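PDB 3BRS: periplasmic binding protein/LacI transcriptional regulator from Clostridium phytofermentans, which probably binds a sugar in the cleft between its two lobes for transport into the cell. Local coordinates for residues M43-E48 with L52-L57; E60-K65 with K84-A89; M147-G152 with V242-F247. One frame throughout, in Å; residues are numbered along the deposited sequence.

Contact 1. Residues M43-E48 with L52-L57; sequences MAPEKE and LVQNEL
Pro45 wedges its ring against helix 51-63 just where the chain turns from strand 39-42 into that helix, a beta-alpha connection in the Rossmann-like N-terminal lobe of a periplasmic binding protein. The hollow it fills is built from Val53, Gln54 and Leu57, three residues that share one flank of the helix. Each ring carbon has its own neighbour. CB rests on Val53 CG1 at 3.8 Å, CG lies over the backbone N of Gln54 at 3.7 Å and also touches that residue's CB, and CD meets Leu57 CD1 at 3.8 Å. Gln54 thus offers only the root of its side chain; its amide runs on into the lobe, where Ala72, Ala74 and Pro12 bond to it.

Leu57 is the bump facing the other way. With CG set anti to its carbonyl carbon (chi1 -74°), it sends CD1 onto the peptide that joins Ala44 to Pro45, while its other methyl, CD2, goes to Met43. Met43 and Leu57 lie alongside one another, running in opposite senses. Met43 then bends at its last torsion (chi3 59°), which folds the terminal methyl back toward the helix: CE ends 3.8 Å from Leu57 CD2 and 3.5 Å from the carbonyl O of Leu57.

Contact 2. Residues E60-K65 with K84-A89; sequences EAIKRK and KEIKDA
Glu85 brings the one flat side-chain group found among the residues that touch here, and Ile62 meets neither a face nor an edge of it. The CB of Glu85 faces the isoleucine, but the chain then bends (chi2 -61°) and leads the carboxylate away, leaving the aliphatic root to make the contact: Ile62 CD1 lies 3.9 Å from Glu85 CB, the two side chains crossing at a slant. What remains is apolar packing by the two methyls of Ile62, a small worked example of how one branched residue can join a helix to the next connection.

Ile62 does this with both of its arms. Its CG1 stands anti to the carbonyl carbon and its CG2 anti to the backbone N (chi1 -67°), and the fork opens along the facing segment. The longer arm ends in CD1, which reaches the early part of 84-89: besides Glu85 it approaches the backbone N of Ile86 at 4.0 Å and, more loosely, Ile86 CG1 at 4.2 Å. The shorter arm, CG2, sits against Ala89 CB at 3.6 Å, the closest approach between the two segments. Glu85 and Ala89 are four residues apart, and helical backbone angles through 84-88 bring both onto the side that faces Ile62.

Ile62 and Ile86 both also touch Ile69 of strand 68-71, so the connections before and after that strand meet over it. Arg64, turned the other way from Ile62, forms a salt bridge with Glu41 of strand 39-42, while segment 84-89 follows helix 80-83 and leads on toward strand 92-96.

Contact 3. Residues M147-G152 with V242-F247; sequences MDREEG and VVQKPF
Arg149 and Gln244 reach for each other, one from each side of the interior of a two-lobed periplasmic binding protein. Arg149 belongs to helix 144-157, whereas Gln244 lies in the connection that leaves strand 240-243 of the C-terminal lobe and passes to helix 246-262, which packs on helix 20-36 of the other lobe.

The arginine can be followed outward. From CB, directed toward the connection between the lobes, the chain runs straight through CG and CD to NE (chi2 -179°), a full stretch that carries the guanidinium clear of its helix; on the way the side chain packs against Phe139 and Asn198. NE is the first polar atom and bonds to Asn113 OD1. CZ follows, 4.1 Å from Gln244 NE2. Of the two terminal nitrogens, NH1 is held twice, by the carbonyl O of Leu197 and by water 1, which accepts its hydrogen at 2.8 Å and lies in the guanidinium plane at its edge. NH2 is the atom that abuts the glutamine, 3.4 Å from OE1 and 3.5 Å from NE2, but neither pair is a hydrogen bond: toward OE1 the approach is badly angled, and NE2, like NH2, has only hydrogens to offer. The planes of guanidinium and amide stand 81° apart, nearly perpendicular.

Gln244 is likewise anchored elsewhere, its OE1 being held by Thr111 OG1 in a neighbouring connection between the lobes. The polar join between the two residues is therefore indirect, through the shared solvent molecule: water 1 also accepts a hydrogen from Gln244 NE2, at 3.1 Å.

Contacts 1 and 2 both belong to the N-terminal lobe and use the same helix, 51-63, at successive stretches; their centres are about 15 Å apart. They meet directly at Met43, whose CE comes within 3.5 Å of Glu60 OE1, so Met43 alone reaches from contact 1 to residues of contact 2. Contact 3 stands apart, near the middle of the molecule, its centre about 22 Å from that of contact 1 and 29 Å from that of contact 2. It lies between the lobes, where sugars bind in relatives of this fold. Its nearest atoms are about 8 Å from contact 1 and about 17 Å from contact 2.

Contact 1. Residues M43-E48 with L52-L57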
loop_
_atom_site.group_PDB
_atom_site.type_symbol
_atom_site.label_atom_id
_atom_site.label_comp_id
_atom_site.label_asym_id
_atom_site.label_seq_id
_atom_site.Cartn_x
_atom_site.Cartn_y
_atom_site.Cartn_z
ATOM N N MET A 43 12.079 -10.837 5.905
ATOM C CA MET A 43 12.213 -11.733 4.771
ATOM C C MET A 43 11.230 -11.095 3.776
ATOM O O MET A 43 10.185 -10.700 4.211
ATOM C CB MET A 43 11.727 -13.181 5.107
ATOM C CG MET A 43 12.384 -13.872 6.369
ATOM S SD MET A 43 11.830 -15.598 6.599
ATOM C CE MET A 43 12.224 -16.610 5.185
ATOM N N ALA A 44 11.544 -10.991 2.472
ATOM C CA ALA A 44 10.636 -10.344 1.535
ATOM C C ALA A 44 11.128 -10.779 0.177
ATOM O O ALA A 44 12.338 -11.080 0.021
ATOM C CB ALA A 44 10.672 -8.770 1.676
ATOM N N PRO A 45 10.199 -10.885 -0.797
ATOM C CA PRO A 45 10.672 -11.139 -2.188
ATOM C C PRO A 45 11.309 -9.868 -2.713
ATOM O O PRO A 45 11.400 -8.798 -1.987
ATOM C CB PRO A 45 9.393 -11.387 -2.942
ATOM C CG PRO A 45 8.329 -11.639 -1.825
ATOM C CD PRO A 45 8.730 -10.812 -0.728
ATOM N N GLU A 46 11.724 -9.961 -3.955
ATOM C CA GLU A 46 12.349 -8.823 -4.584
ATOM C C GLU A 46 11.383 -7.930 -5.251
ATOM O O GLU A 46 11.678 -6.789 -5.471
ATOM C CB GLU A 46 13.543 -9.212 -5.484
ATOM C CG GLU A 46 14.689 -9.825 -4.673
ATOM C CD GLU A 46 15.817 -10.259 -5.561
ATOM O OE1 GLU A 46 15.533 -10.929 -6.590
ATOM O OE2 GLU A 46 16.980 -9.932 -5.240
ATOM N N LYS A 47 10.183 -8.427 -5.493
ATOM C CA LYS A 47 9.118 -7.650 -6.141
ATOM C C LYS A 47 7.847 -7.795 -5.382
ATOM O O LYS A 47 7.473 -8.924 -5.091
ATOM C CB LYS A 47 8.870 -8.282 -7.504
ATOM C CG LYS A 47 10.107 -8.218 -8.378
ATOM C CD LYS A 47 9.771 -7.749 -9.688
ATOM C CE LYS A 47 9.778 -8.868 -10.620
ATOM N NZ LYS A 47 11.164 -8.860 -11.204
ATOM N N GLU A 48 7.071 -6.713 -5.268
ATOM C CA GLU A 48 5.728 -6.697 -4.618
ATOM C C GLU A 48 4.720 -7.734 -5.040
ATOM O O GLU A 48 3.818 -8.187 -4.231
ATOM C CB GLU A 48 5.092 -5.327 -4.719
ATOM C CG GLU A 48 5.407 -4.476 -3.514
ATOM C CD GLU A 48 4.658 -3.132 -3.481
ATOM O OE1 GLU A 48 3.519 -3.052 -3.985
ATOM O OE2 GLU A 48 5.174 -2.145 -2.872
ATOM N N LEU A 52 4.379 -15.870 -5.116
ATOM C CA LEU A 52 4.646 -17.308 -5.082
ATOM C C LEU A 52 5.902 -17.469 -4.193
ATOM O O LEU A 52 6.096 -18.444 -3.410
ATOM C CB LEU A 52 4.901 -17.822 -6.519
ATOM C CG LEU A 52 3.630 -18.322 -7.258
ATOM C CD1 LEU A 52 3.746 -18.636 -8.742
ATOM C CD2 LEU A 52 3.187 -19.557 -6.563
ATOM N N VAL A 53 6.692 -16.401 -4.264
ATOM C CA VAL A 53 7.956 -16.308 -3.590
ATOM C C VAL A 53 7.696 -15.874 -2.201
ATOM O O VAL A 53 8.375 -16.337 -1.271
ATOM C CB VAL A 53 8.923 -15.404 -4.319
ATOM C CG1 VAL A 53 10.105 -15.047 -3.443
ATOM C CG2 VAL A 53 9.520 -16.173 -5.541
ATOM N N GLN A 54 6.729 -15.008 -2.043
ATOM C CA GLN A 54 6.265 -14.663 -0.660
ATOM C C GLN A 54 5.688 -15.825 0.105
ATOM O O GLN A 54 5.988 -16.029 1.286
ATOM C CB GLN A 54 5.227 -13.536 -0.651
ATOM C CG GLN A 54 5.308 -12.799 0.714
ATOM C CD GLN A 54 4.156 -11.818 0.956
ATOM O OE1 GLN A 54 2.936 -12.081 0.589
ATOM N NE2 GLN A 54 4.532 -10.621 1.496
ATOM N N ASN A 55 4.892 -16.645 -0.588
ATOM C CA ASN A 55 4.436 -17.930 -0.001
ATOM C C ASN A 55 5.551 -18.895 0.404
ATOM O O ASN A 55 5.504 -19.555 1.464
ATOM C CB ASN A 55 3.495 -18.630 -0.963
ATOM C CG ASN A 55 2.101 -17.980 -0.992
ATOM O OD1 ASN A 55 1.848 -16.899 -0.432
ATOM N ND2 ASN A 55 1.214 -18.656 -1.610
ATOM N N GLU A 56 6.565 -19.025 -0.421
ATOM C CA GLU A 56 7.760 -19.811 -0.046
ATOM C C GLU A 56 8.419 -19.289 1.208
ATOM O O GLU A 56 8.813 -20.066 2.058
ATOM C CB GLU A 56 8.750 -19.677 -1.192
ATOM C CG GLU A 56 8.406 -20.614 -2.336
ATOM C CD GLU A 56 9.429 -20.584 -3.453
ATOM O OE1 GLU A 56 10.333 -19.677 -3.517
ATOM O OE2 GLU A 56 9.299 -21.502 -4.280
ATOM N N LEU A 57 8.576 -17.962 1.306
ATOM C CA LEU A 57 9.197 -17.263 2.483
ATOM C C LEU A 57 8.342 -17.443 3.736
ATOM O O LEU A 57 8.852 -17.620 4.831
ATOM C CB LEU A 57 9.257 -15.794 2.166
ATOM C CG LEU A 57 10.357 -15.374 1.138
ATOM C CD1 LEU A 57 10.333 -13.869 0.856
ATOM C CD2 LEU A 57 11.789 -15.758 1.557
#

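Contact 2. Residues E60-K65 with K84-A89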
loop_
_atom_site.group_PDB
_atom_site.type_symbol
_atom_site.label_atom_id
_atom_site.label_comp_id
_atom_site.label_asym_id
_atom_site.label_seq_id
_atom_site.Cartn_x
_atom_site.Cartn_y
_atom_site.Cartn_z
ATOM N N GLU A 60 9.084 -20.963 4.860
ATOM C CA GLU A 60 10.421 -20.855 5.467
ATOM C C GLU A 60 10.322 -20.184 6.870
ATOM O O GLU A 60 11.039 -20.593 7.815
ATOM C CB GLU A 60 11.378 -20.049 4.561
ATOM C CG GLU A 60 11.894 -20.772 3.269
ATOM C CD GLU A 60 12.597 -19.814 2.192
ATOM O OE1 GLU A 60 13.099 -18.712 2.579
ATOM O OE2 GLU A 60 12.635 -20.189 0.971
ATOM N N ALA A 61 9.485 -19.144 6.985
ATOM C CA ALA A 61 9.262 -18.391 8.247
ATOM C C ALA A 61 8.759 -19.353 9.338
ATOM O O ALA A 61 9.299 -19.450 10.425
ATOM C CB ALA A 61 8.178 -17.209 8.020
ATOM N N ILE A 62 7.746 -20.129 8.971
ATOM C CA ILE A 62 7.132 -21.130 9.834
ATOM C C ILE A 62 8.151 -22.156 10.326
ATOM O O ILE A 62 8.140 -22.463 11.500
ATOM C CB ILE A 62 6.012 -21.885 9.119
ATOM C CG1 ILE A 62 4.815 -20.945 8.810
ATOM C CG2 ILE A 62 5.577 -23.184 9.941
ATOM C CD1 ILE A 62 3.921 -21.534 7.753
ATOM N N LYS A 63 9.008 -22.670 9.445
ATOM C CA LYS A 63 10.106 -23.559 9.887
ATOM C C LYS A 63 11.182 -22.923 10.751
ATOM O O LYS A 63 11.923 -23.630 11.430
ATOM C CB LYS A 63 10.787 -24.240 8.704
ATOM C CG LYS A 63 9.857 -24.932 7.714
ATOM C CD LYS A 63 9.427 -26.301 8.188
ATOM C CE LYS A 63 9.010 -27.207 6.985
ATOM N NZ LYS A 63 8.797 -28.689 7.315
ATOM N N ARG A 64 11.273 -21.601 10.791
ATOM C CA ARG A 64 12.150 -20.968 11.797
ATOM C C ARG A 64 11.567 -20.924 13.206
ATOM O O ARG A 64 12.249 -20.553 14.124
ATOM C CB ARG A 64 12.578 -19.587 11.384
ATOM C CG ARG A 64 13.480 -19.609 10.152
ATOM C CD ARG A 64 14.079 -18.224 9.881
ATOM N NE ARG A 64 14.582 -18.148 8.483
ATOM C CZ ARG A 64 15.196 -17.082 8.009
ATOM N NH1 ARG A 64 15.367 -16.007 8.823
ATOM N NH2 ARG A 64 15.614 -17.091 6.735
ATOM N N LYS A 65 10.295 -21.315 13.402
ATOM C CA LYS A 65 9.645 -21.392 14.785
ATOM C C LYS A 65 9.747 -20.011 15.510
ATOM O O LYS A 65 10.170 -19.860 16.634
ATOM C CB LYS A 65 10.126 -22.610 15.601
ATOM C CG LYS A 65 9.902 -23.965 14.784
ATOM C CD LYS A 65 10.029 -25.230 15.558
ATOM C CE LYS A 65 9.305 -26.438 14.844
ATOM N NZ LYS A 65 9.624 -26.651 13.377
ATOM N N LYS A 84 -2.294 -19.922 5.617
ATOM C CA LYS A 84 -3.256 -20.777 6.311
ATOM C C LYS A 84 -2.543 -21.752 7.251
ATOM O O LYS A 84 -3.162 -22.244 8.203
ATOM C CB LYS A 84 -4.103 -21.589 5.311
ATOM C CG LYS A 84 -3.352 -22.534 4.507
ATOM C CD LYS A 84 -4.300 -23.205 3.525
ATOM C CE LYS A 84 -3.841 -24.592 3.280
ATOM N NZ LYS A 84 -3.924 -24.983 1.833
ATOM N N GLU A 85 -1.261 -22.006 7.008
ATOM C CA GLU A 85 -0.431 -22.958 7.809
ATOM C C GLU A 85 0.188 -22.314 9.035
ATOM O O GLU A 85 0.706 -23.015 9.869
ATOM C CB GLU A 85 0.693 -23.497 6.944
ATOM C CG GLU A 85 0.265 -24.155 5.631
ATOM C CD GLU A 85 -0.640 -25.394 5.870
ATOM O OE1 GLU A 85 -0.737 -25.831 7.042
ATOM O OE2 GLU A 85 -1.240 -25.936 4.892
ATOM N N ILE A 86 0.213 -20.981 9.116
ATOM C CA ILE A 86 0.758 -20.232 10.253
ATOM C C ILE A 86 0.083 -20.552 11.571
ATOM O O ILE A 86 0.774 -20.783 12.527
ATOM C CB ILE A 86 0.650 -18.698 10.005
ATOM C CG1 ILE A 86 1.437 -18.299 8.755
ATOM C CG2 ILE A 86 1.193 -17.866 11.177
ATOM C CD1 ILE A 86 1.745 -16.763 8.635
ATOM N N LYS A 87 -1.274 -20.531 11.647
ATOM C CA LYS A 87 -2.053 -20.750 12.944
ATOM C C LYS A 87 -1.694 -22.069 13.626
ATOM O O LYS A 87 -1.428 -22.163 14.827
ATOM C CB LYS A 87 -3.595 -20.811 12.668
ATOM C CG LYS A 87 -4.227 -19.720 11.733
ATOM C CD LYS A 87 -5.275 -20.266 10.648
ATOM C CE LYS A 87 -6.638 -20.749 11.243
ATOM N NZ LYS A 87 -7.727 -19.681 11.410
ATOM N N ASP A 88 -1.732 -23.097 12.797
ATOM C CA ASP A 88 -1.544 -24.480 13.156
ATOM C C ASP A 88 -0.118 -24.832 13.443
ATOM O O ASP A 88 0.169 -25.952 13.864
ATOM C CB ASP A 88 -2.011 -25.310 11.978
ATOM C CG ASP A 88 -3.390 -24.870 11.488
ATOM O OD1 ASP A 88 -4.381 -25.040 12.247
ATOM O OD2 ASP A 88 -3.471 -24.306 10.372
ATOM N N ALA A 89 0.797 -23.912 13.155
ATOM C CA ALA A 89 2.171 -24.081 13.570
ATOM C C ALA A 89 2.267 -23.479 14.948
ATOM O O ALA A 89 3.345 -23.482 15.549
ATOM C CB ALA A 89 3.186 -23.400 12.565
#

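Contact 3. Residues M147-G152 with V242-F247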
loop_
_atom_site.group_PDB
_atom_site.type_symbol
_atom_site.label_atom_id
_atom_site.label_comp_id
_atom_site.label_asym_id
_atom_site.label_seq_id
_atom_site.Cartn_x
_atom_site.Cartn_y
_atom_site.Cartn_z
ATOM N N MET A 147 -7.010 -2.747 -4.496
ATOM C CA MET A 147 -8.452 -2.891 -4.608
ATOM C C MET A 147 -9.182 -1.887 -3.813
ATOM O O MET A 147 -10.168 -1.394 -4.283
ATOM C CB MET A 147 -8.927 -4.309 -4.177
ATOM C CG MET A 147 -8.048 -5.533 -4.702
ATOM S SD MET A 147 -8.416 -7.297 -4.214
ATOM C CE MET A 147 -10.161 -7.139 -3.994
ATOM N N ASP A 148 -8.793 -1.669 -2.554
ATOM C CA ASP A 148 -9.540 -0.767 -1.657
ATOM C C ASP A 148 -9.403 0.698 -2.138
ATOM O O ASP A 148 -10.329 1.442 -2.154
ATOM C CB ASP A 148 -9.087 -0.878 -0.162
ATOM C CG ASP A 148 -9.578 -2.167 0.551
ATOM O OD1 ASP A 148 -10.297 -2.979 -0.049
ATOM O OD2 ASP A 148 -9.202 -2.394 1.722
ATOM N N ARG A 149 -8.219 1.065 -2.573
ATOM C CA ARG A 149 -7.900 2.374 -3.159
ATOM C C ARG A 149 -8.679 2.743 -4.414
ATOM O O ARG A 149 -9.194 3.892 -4.518
ATOM C CB ARG A 149 -6.400 2.473 -3.388
ATOM C CG ARG A 149 -5.681 2.686 -2.012
ATOM C CD ARG A 149 -4.207 2.807 -2.130
ATOM N NE ARG A 149 -3.604 2.448 -0.855
ATOM C CZ ARG A 149 -2.290 2.239 -0.712
ATOM N NH1 ARG A 149 -1.418 2.406 -1.764
ATOM N NH2 ARG A 149 -1.851 1.843 0.475
ATOM N N GLU A 150 -8.818 1.768 -5.336
ATOM C CA GLU A 150 -9.509 1.992 -6.587
ATOM C C GLU A 150 -11.048 2.058 -6.325
ATOM O O GLU A 150 -11.734 2.849 -6.921
ATOM C CB GLU A 150 -9.164 0.863 -7.583
ATOM C CG GLU A 150 -10.014 0.894 -8.856
ATOM C CD GLU A 150 -9.627 -0.261 -9.717
ATOM O OE1 GLU A 150 -8.421 -0.617 -9.664
ATOM O OE2 GLU A 150 -10.469 -0.846 -10.405
ATOM N N GLU A 151 -11.541 1.211 -5.437
ATOM C CA GLU A 151 -12.952 1.253 -4.947
ATOM C C GLU A 151 -13.300 2.522 -4.272
ATOM O O GLU A 151 -14.297 3.221 -4.649
ATOM C CB GLU A 151 -13.166 0.094 -3.960
ATOM C CG GLU A 151 -14.597 -0.034 -3.394
ATOM C CD GLU A 151 -14.665 -1.009 -2.181
ATOM O OE1 GLU A 151 -13.827 -1.987 -2.131
ATOM O OE2 GLU A 151 -15.563 -0.818 -1.297
ATOM N N GLY A 152 -12.459 2.901 -3.306
ATOM C CA GLY A 152 -12.509 4.267 -2.716
ATOM C C GLY A 152 -12.557 5.341 -3.719
ATOM O O GLY A 152 -13.444 6.167 -3.686
ATOM N N VAL A 242 -2.604 11.949 -0.444
ATOM C CA VAL A 242 -2.946 11.255 0.780
ATOM C C VAL A 242 -1.620 10.560 1.254
ATOM O O VAL A 242 -0.927 9.882 0.504
ATOM C CB VAL A 242 -4.122 10.261 0.651
ATOM C CG1 VAL A 242 -4.434 9.681 2.033
ATOM C CG2 VAL A 242 -5.417 10.957 0.119
ATOM N N VAL A 243 -1.268 10.784 2.501
ATOM C CA VAL A 243 0.011 10.347 3.061
ATOM C C VAL A 243 -0.358 9.350 4.136
ATOM O O VAL A 243 -1.320 9.611 4.888
ATOM C CB VAL A 243 0.623 11.630 3.721
ATOM C CG1 VAL A 243 1.636 11.268 4.733
ATOM C CG2 VAL A 243 1.154 12.511 2.666
ATOM N N GLN A 244 0.335 8.212 4.229
ATOM C CA GLN A 244 -0.004 7.240 5.259
ATOM C C GLN A 244 0.945 7.402 6.442
ATOM O O GLN A 244 1.712 8.368 6.475
ATOM C CB GLN A 244 0.110 5.795 4.713
ATOM C CG GLN A 244 -0.716 5.607 3.458
ATOM C CD GLN A 244 -0.480 4.283 2.868
ATOM O OE1 GLN A 244 -0.949 3.288 3.393
ATOM N NE2 GLN A 244 0.303 4.234 1.796
ATOM N N LYS A 245 0.888 6.449 7.384
ATOM C CA LYS A 245 1.766 6.423 8.553
ATOM C C LYS A 245 2.564 5.100 8.709
ATOM O O LYS A 245 2.394 4.344 9.680
ATOM C CB LYS A 245 1.008 6.860 9.838
ATOM C CG LYS A 245 0.689 8.349 9.817
ATOM C CD LYS A 245 -0.063 8.840 11.045
ATOM C CE LYS A 245 -1.138 9.916 10.619
ATOM N NZ LYS A 245 -2.261 10.291 11.593
ATOM N N PRO A 246 3.454 4.815 7.757
ATOM C CA PRO A 246 4.055 3.485 7.761
ATOM C C PRO A 246 4.850 3.239 8.998
ATOM O O PRO A 246 4.919 2.098 9.454
ATOM C CB PRO A 246 4.961 3.513 6.536
ATOM C CG PRO A 246 5.251 4.965 6.364
ATOM C CD PRO A 246 3.942 5.595 6.613
ATOM N N PHE A 247 5.432 4.300 9.583
ATOM C CA PHE A 247 6.189 4.092 10.815
ATOM C C PHE A 247 5.257 3.453 11.869
ATOM O O PHE A 247 5.587 2.402 12.492
ATOM C CB PHE A 247 6.778 5.444 11.303
ATOM C CG PHE A 247 7.744 5.268 12.400
ATOM C CD1 PHE A 247 7.306 5.252 13.728
ATOM C CD2 PHE A 247 9.115 5.028 12.120
ATOM C CE1 PHE A 247 8.240 5.030 14.794
ATOM C CE2 PHE A 247 10.051 4.805 13.175
ATOM C CZ PHE A 247 9.607 4.807 14.497
HETATM O O HOH W 1 1.091 2.352 -0.587
#